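Side-chain contacts in glutamine synthetase (Streptomyces coelicolor, PDB 4BAX), which is an enzyme of the glutamine synthetase family, each of its ten chains joining a beta-grasp domain to a larger catalytic domain: residues G186-P190 and L191-D195; A319-P323 and Y324-R328. All coordinates share one frame; numbering follows the deposited sequence.

Interaction 1 (G186-P190 and L191-D195)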
loop_
_atom_site.group_PDB
_atom_site.type_symbol
_atom_site.label_atom_id
_atom_site.label_comp_id
_atom_site.label_asym_id
_atom_site.label_seq_id
_atom_site.Cartn_x
_atom_site.Cartn_y
_atom_site.Cartn_z
ATOM N N GLY A 186 22.842 -28.772 -28.941
ATOM C CA GLY A 186 23.338 -29.825 -29.801
ATOM C C GLY A 186 23.078 -29.508 -31.266
ATOM O O GLY A 186 22.561 -28.446 -31.601
ATOM N N PRO A 187 23.404 -30.446 -32.156
ATOM C CA PRO A 187 24.011 -31.738 -31.814
ATOM C C PRO A 187 25.517 -31.617 -31.547
ATOM O O PRO A 187 26.210 -30.879 -32.261
ATOM C CB PRO A 187 23.732 -32.592 -33.060
ATOM C CG PRO A 187 23.451 -31.585 -34.200
ATOM C CD PRO A 187 23.377 -30.199 -33.611
ATOM N N LEU A 188 26.000 -32.316 -30.516
ATOM C CA LEU A 188 27.388 -32.196 -30.072
ATOM C C LEU A 188 27.900 -33.509 -29.506
ATOM O O LEU A 188 27.119 -34.402 -29.193
ATOM C CB LEU A 188 27.531 -31.086 -29.020
ATOM C CG LEU A 188 27.400 -29.655 -29.549
ATOM C CD1 LEU A 188 27.090 -28.645 -28.426
ATOM C CD2 LEU A 188 28.697 -29.300 -30.297
ATOM N N ALA A 189 29.221 -33.602 -29.375
ATOM C CA ALA A 189 29.897 -34.738 -28.750
ATOM C C ALA A 189 29.627 -34.709 -27.230
ATOM O O ALA A 189 29.382 -33.634 -26.670
ATOM C CB ALA A 189 31.391 -34.654 -29.037
ATOM N N PRO A 190 29.710 -35.874 -26.557
ATOM C CA PRO A 190 29.223 -35.997 -25.168
ATOM C C PRO A 190 29.861 -35.008 -24.187
ATOM O O PRO A 190 29.150 -34.339 -23.431
ATOM C CB PRO A 190 29.609 -37.434 -24.782
ATOM C CG PRO A 190 29.689 -38.179 -26.075
ATOM C CD PRO A 190 30.116 -37.176 -27.128
ATOM N N LEU A 191 31.180 -34.867 -24.240
ATOM C CA LEU A 191 31.837 -33.908 -23.362
ATOM C C LEU A 191 31.491 -32.471 -23.717
ATOM O O LEU A 191 31.228 -31.649 -22.835
ATOM C CB LEU A 191 33.359 -34.120 -23.343
ATOM C CG LEU A 191 33.817 -35.383 -22.605
ATOM C CD1 LEU A 191 35.221 -35.812 -23.033
ATOM C CD2 LEU A 191 33.763 -35.158 -21.092
ATOM N N GLU A 192 31.457 -32.180 -25.013
ATOM C CA GLU A 192 31.154 -30.832 -25.457
ATOM C C GLU A 192 29.694 -30.435 -25.128
ATOM O O GLU A 192 29.422 -29.317 -24.670
ATOM C CB GLU A 192 31.480 -30.657 -26.949
ATOM C CG GLU A 192 31.509 -29.199 -27.426
ATOM C CD GLU A 192 32.690 -28.369 -26.893
ATOM O OE1 GLU A 192 33.543 -28.912 -26.149
ATOM O OE2 GLU A 192 32.740 -27.147 -27.190
ATOM N N VAL A 193 28.764 -31.358 -25.332
ATOM C CA VAL A 193 27.369 -31.074 -25.027
ATOM C C VAL A 193 27.101 -30.853 -23.542
ATOM O O VAL A 193 26.319 -29.969 -23.164
ATOM C CB VAL A 193 26.414 -32.146 -25.614
ATOM C CG1 VAL A 193 26.326 -33.390 -24.718
ATOM C CG2 VAL A 193 25.041 -31.537 -25.893
ATOM N N SER A 194 27.800 -31.630 -22.715
ATOM C CA SER A 194 27.650 -31.595 -21.273
ATOM C C SER A 194 28.225 -30.328 -20.692
ATOM O O SER A 194 27.610 -29.695 -19.821
ATOM C CB SER A 194 28.335 -32.816 -20.647
ATOM O OG SER A 194 27.625 -34.025 -20.854
ATOM N N ASP A 195 29.390 -29.949 -21.206
ATOM C CA ASP A 195 30.076 -28.744 -20.778
ATOM C C ASP A 195 29.246 -27.517 -21.129
ATOM O O ASP A 195 29.079 -26.626 -20.284
ATOM C CB ASP A 195 31.460 -28.640 -21.425
ATOM C CG ASP A 195 32.462 -29.624 -20.822
ATOM O OD1 ASP A 195 32.226 -30.106 -19.688
ATOM O OD2 ASP A 195 33.486 -29.931 -21.479
#

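Interaction 2 (A319-P323 and Y324-R328)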
loop_
_atom_site.group_PDB
_atom_site.type_symbol
_atom_site.label_atom_id
_atom_site.label_comp_id
_atom_site.label_asym_id
_atom_site.label_seq_id
_atom_site.Cartn_x
_atom_site.Cartn_y
_atom_site.Cartn_z
ATOM N N ALA A 319 14.614 -32.613 -15.953
ATOM C CA ALA A 319 15.280 -31.334 -16.207
ATOM C C ALA A 319 16.468 -31.140 -15.264
ATOM O O ALA A 319 17.381 -30.368 -15.581
ATOM C CB ALA A 319 14.304 -30.178 -16.073
ATOM N N ASN A 320 16.461 -31.833 -14.117
ATOM C CA ASN A 320 17.563 -31.710 -13.157
ATOM C C ASN A 320 18.621 -32.811 -13.291
ATOM O O ASN A 320 19.427 -33.003 -12.383
ATOM C CB ASN A 320 17.045 -31.599 -11.710
ATOM C CG ASN A 320 16.366 -32.874 -11.235
ATOM O OD1 ASN A 320 16.138 -33.804 -12.019
ATOM N ND2 ASN A 320 15.997 -32.907 -9.954
ATOM N N VAL A 321 18.622 -33.537 -14.404
ATOM C CA VAL A 321 19.662 -34.544 -14.630
ATOM C C VAL A 321 21.029 -33.889 -14.832
ATOM O O VAL A 321 21.133 -32.789 -15.368
ATOM C CB VAL A 321 19.328 -35.433 -15.848
ATOM C CG1 VAL A 321 19.434 -34.652 -17.168
ATOM C CG2 VAL A 321 20.203 -36.695 -15.848
ATOM N N ASP A 322 22.075 -34.550 -14.349
ATOM C CA ASP A 322 23.449 -34.172 -14.669
ATOM C C ASP A 322 23.732 -34.678 -16.084
ATOM O O ASP A 322 23.668 -35.888 -16.336
ATOM C CB ASP A 322 24.415 -34.830 -13.672
ATOM C CG ASP A 322 25.866 -34.344 -13.821
ATOM O OD1 ASP A 322 26.243 -33.831 -14.902
ATOM O OD2 ASP A 322 26.637 -34.481 -12.845
ATOM N N PRO A 323 24.080 -33.762 -17.006
ATOM C CA PRO A 323 24.392 -34.144 -18.398
ATOM C C PRO A 323 25.563 -35.128 -18.496
ATOM O O PRO A 323 25.504 -36.051 -19.323
ATOM C CB PRO A 323 24.724 -32.802 -19.083
ATOM C CG PRO A 323 24.966 -31.827 -17.959
ATOM C CD PRO A 323 24.110 -32.304 -16.804
ATOM N N TYR A 324 26.547 -34.994 -17.605
ATOM C CA TYR A 324 27.698 -35.889 -17.593
ATOM C C TYR A 324 27.258 -37.332 -17.375
ATOM O O TYR A 324 27.825 -38.273 -17.960
ATOM C CB TYR A 324 28.690 -35.490 -16.479
ATOM C CG TYR A 324 29.424 -34.175 -16.699
ATOM C CD1 TYR A 324 30.012 -33.875 -17.919
ATOM C CD2 TYR A 324 29.465 -33.201 -15.696
ATOM C CE1 TYR A 324 30.652 -32.661 -18.128
ATOM C CE2 TYR A 324 30.108 -31.983 -15.900
ATOM C CZ TYR A 324 30.701 -31.724 -17.119
ATOM O OH TYR A 324 31.342 -30.528 -17.339
ATOM N N VAL A 325 26.259 -37.491 -16.512
ATOM C CA VAL A 325 25.713 -38.798 -16.183
ATOM C C VAL A 325 24.823 -39.434 -17.271
ATOM O O VAL A 325 25.062 -40.571 -17.687
ATOM C CB VAL A 325 24.979 -38.742 -14.812
ATOM C CG1 VAL A 325 24.354 -40.083 -14.461
ATOM C CG2 VAL A 325 25.955 -38.279 -13.724
ATOM N N VAL A 326 23.834 -38.692 -17.767
ATOM C CA VAL A 326 22.928 -39.239 -18.776
ATOM C C VAL A 326 23.685 -39.587 -20.055
ATOM O O VAL A 326 23.455 -40.644 -20.656
ATOM C CB VAL A 326 21.693 -38.332 -19.038
ATOM C CG1 VAL A 326 22.100 -36.908 -19.494
ATOM C CG2 VAL A 326 20.744 -38.994 -20.009
ATOM N N THR A 327 24.636 -38.732 -20.425
ATOM C CA THR A 327 25.457 -39.002 -21.605
ATOM C C THR A 327 26.331 -40.253 -21.388
ATOM O O THR A 327 26.386 -41.130 -22.264
ATOM C CB THR A 327 26.370 -37.785 -22.003
ATOM O OG1 THR A 327 27.138 -37.335 -20.877
ATOM C CG2 THR A 327 25.561 -36.626 -22.595
ATOM N N ARG A 328 26.931 -40.384 -20.200
ATOM C CA ARG A 328 27.804 -41.536 -19.911
ATOM C C ARG A 328 27.025 -42.849 -20.009
ATOM O O ARG A 328 27.480 -43.811 -20.653
ATOM C CB ARG A 328 28.436 -41.405 -18.518
ATOM C CG ARG A 328 29.630 -42.348 -18.272
ATOM C CD ARG A 328 29.465 -43.255 -17.053
ATOM N NE ARG A 328 28.995 -42.505 -15.899
ATOM C CZ ARG A 328 28.357 -43.043 -14.865
ATOM N NH1 ARG A 328 28.128 -44.347 -14.832
ATOM N NH2 ARG A 328 27.960 -42.271 -13.854
#

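Interaction 1 (G186-P190 and L191-D195)
Ser194 holds its OG on the backbone-N side of CB (chi1 -73°), a turn that sends the hydroxyl back over the helix start to Pro190, while Val193 (chi1 82°) sets CG1 between its own N and carbonyl carbon, which brings it close to the carbonyl oxygens of Ala189 and Pro190. The bond from Ser194 OG to Pro190 O, 3.0 Å, is added to the backbone bond from Ser194 N at 3.1 Å, and the two donors arrive on opposite faces of the carbonyl plane. Ala189, at the N-cap, has only a methyl and contributes its carbonyl instead: Ala189 O accepts a nearly straight bond from Val193 N at 2.7 Å (N-H...O 167°), the donor lying almost on the line of the C=O bond. Leu188, just before the cap, points its CB at the helix and meets Val193 CB at 3.7 Å. This contact between the residue before the N-cap and the fourth residue of the helix is a hydrophobic staple. Beside it the two longer chains cross obliquely, Leu188 CD2 resting 4.0 Å from Glu192 CG; the Glu192 chain bends at chi2 and leads its carboxylate away from 186-190, where OE2 has a weak hydrogen bond with Gln196. These contacts close the turn between strand 180-188 and helix 190-210. Pro190 and Val193 lie on Phe111 of strand 110-121, Leu191 reaches helix 94-103, Ser194 packs against the start of helix 323-341, and Glu192 touches Phe63 of strand 56-66.

Interaction 2 (A319-P323 and Y324-R328)
Tyr324, second residue of the helix, has its backbone N bonded to Asp322 OD1 at 3.0 Å, an Asx turn in which the N-cap side chain caps the first turn. The carboxylate swings there because its CG stands opposite the backbone N of Asp322 (chi1 -173°), and the N-H comes in from above the carboxylate plane rather than within it. The same OD1 rests 3.4 Å from Tyr324 CD2, with carboxylate and ring planes 62° apart. Asp322 has further partners, OD1 accepting from Trp198 NE1 and OD2 bonding to Thr93 OG1, so both oxygens are engaged and the group is held from several sides. Val325 follows: its N makes only a weak bond to Asp322 O, and its CG2 lies across the Asp322 side chain, 3.8 Å from Asp322 CB. At Val326 the regular helical pattern sets in, its N giving a nearly straight bond to Asp322 O at 3.2 Å. Its side chain completes a hydrophobic staple, the apolar clasp between the residue before the N-cap and the fourth residue of the helix: Val321 CG2 meets Val326 CB at 3.9 Å, the two side chains crossing at about a right angle and backed by strand 231-236. In Thr327 a chi1 of 52° sets OG1 between its own N and carbonyl carbon, facing back to Pro323 O, to which it donates at 2.6 Å. Thr327 N bonds the same oxygen at 3.0 Å from the other face of the carbonyl, while the threonine side chain also packs on Leu97 of helix 94-103.

How the interactions relate
Interactions 1 and 2 begin two different helices, 190-210 and 323-341, in a similar way: a hydrophobic staple, a proline just after the N-cap, and a hydroxyl residue four places on that doubles the bonding to the proline carbonyl, but only Asp322 caps with its side chain. Their centres lie 11 Å apart and the two contacts touch. Tyr324 OH and Asp195 OD1, 2.5 Å apart, probably share a hydrogen bond, and Asp195 also forms a salt bridge with Arg94 of helix 94-103. Ser194 CB packs 3.4 Å from Tyr324 CD1, and the Ser194 and Thr327 hydroxyls are at most weakly bonded. A bound sodium ion lies about 13 Å from the Pro323 side chain, too far to touch it.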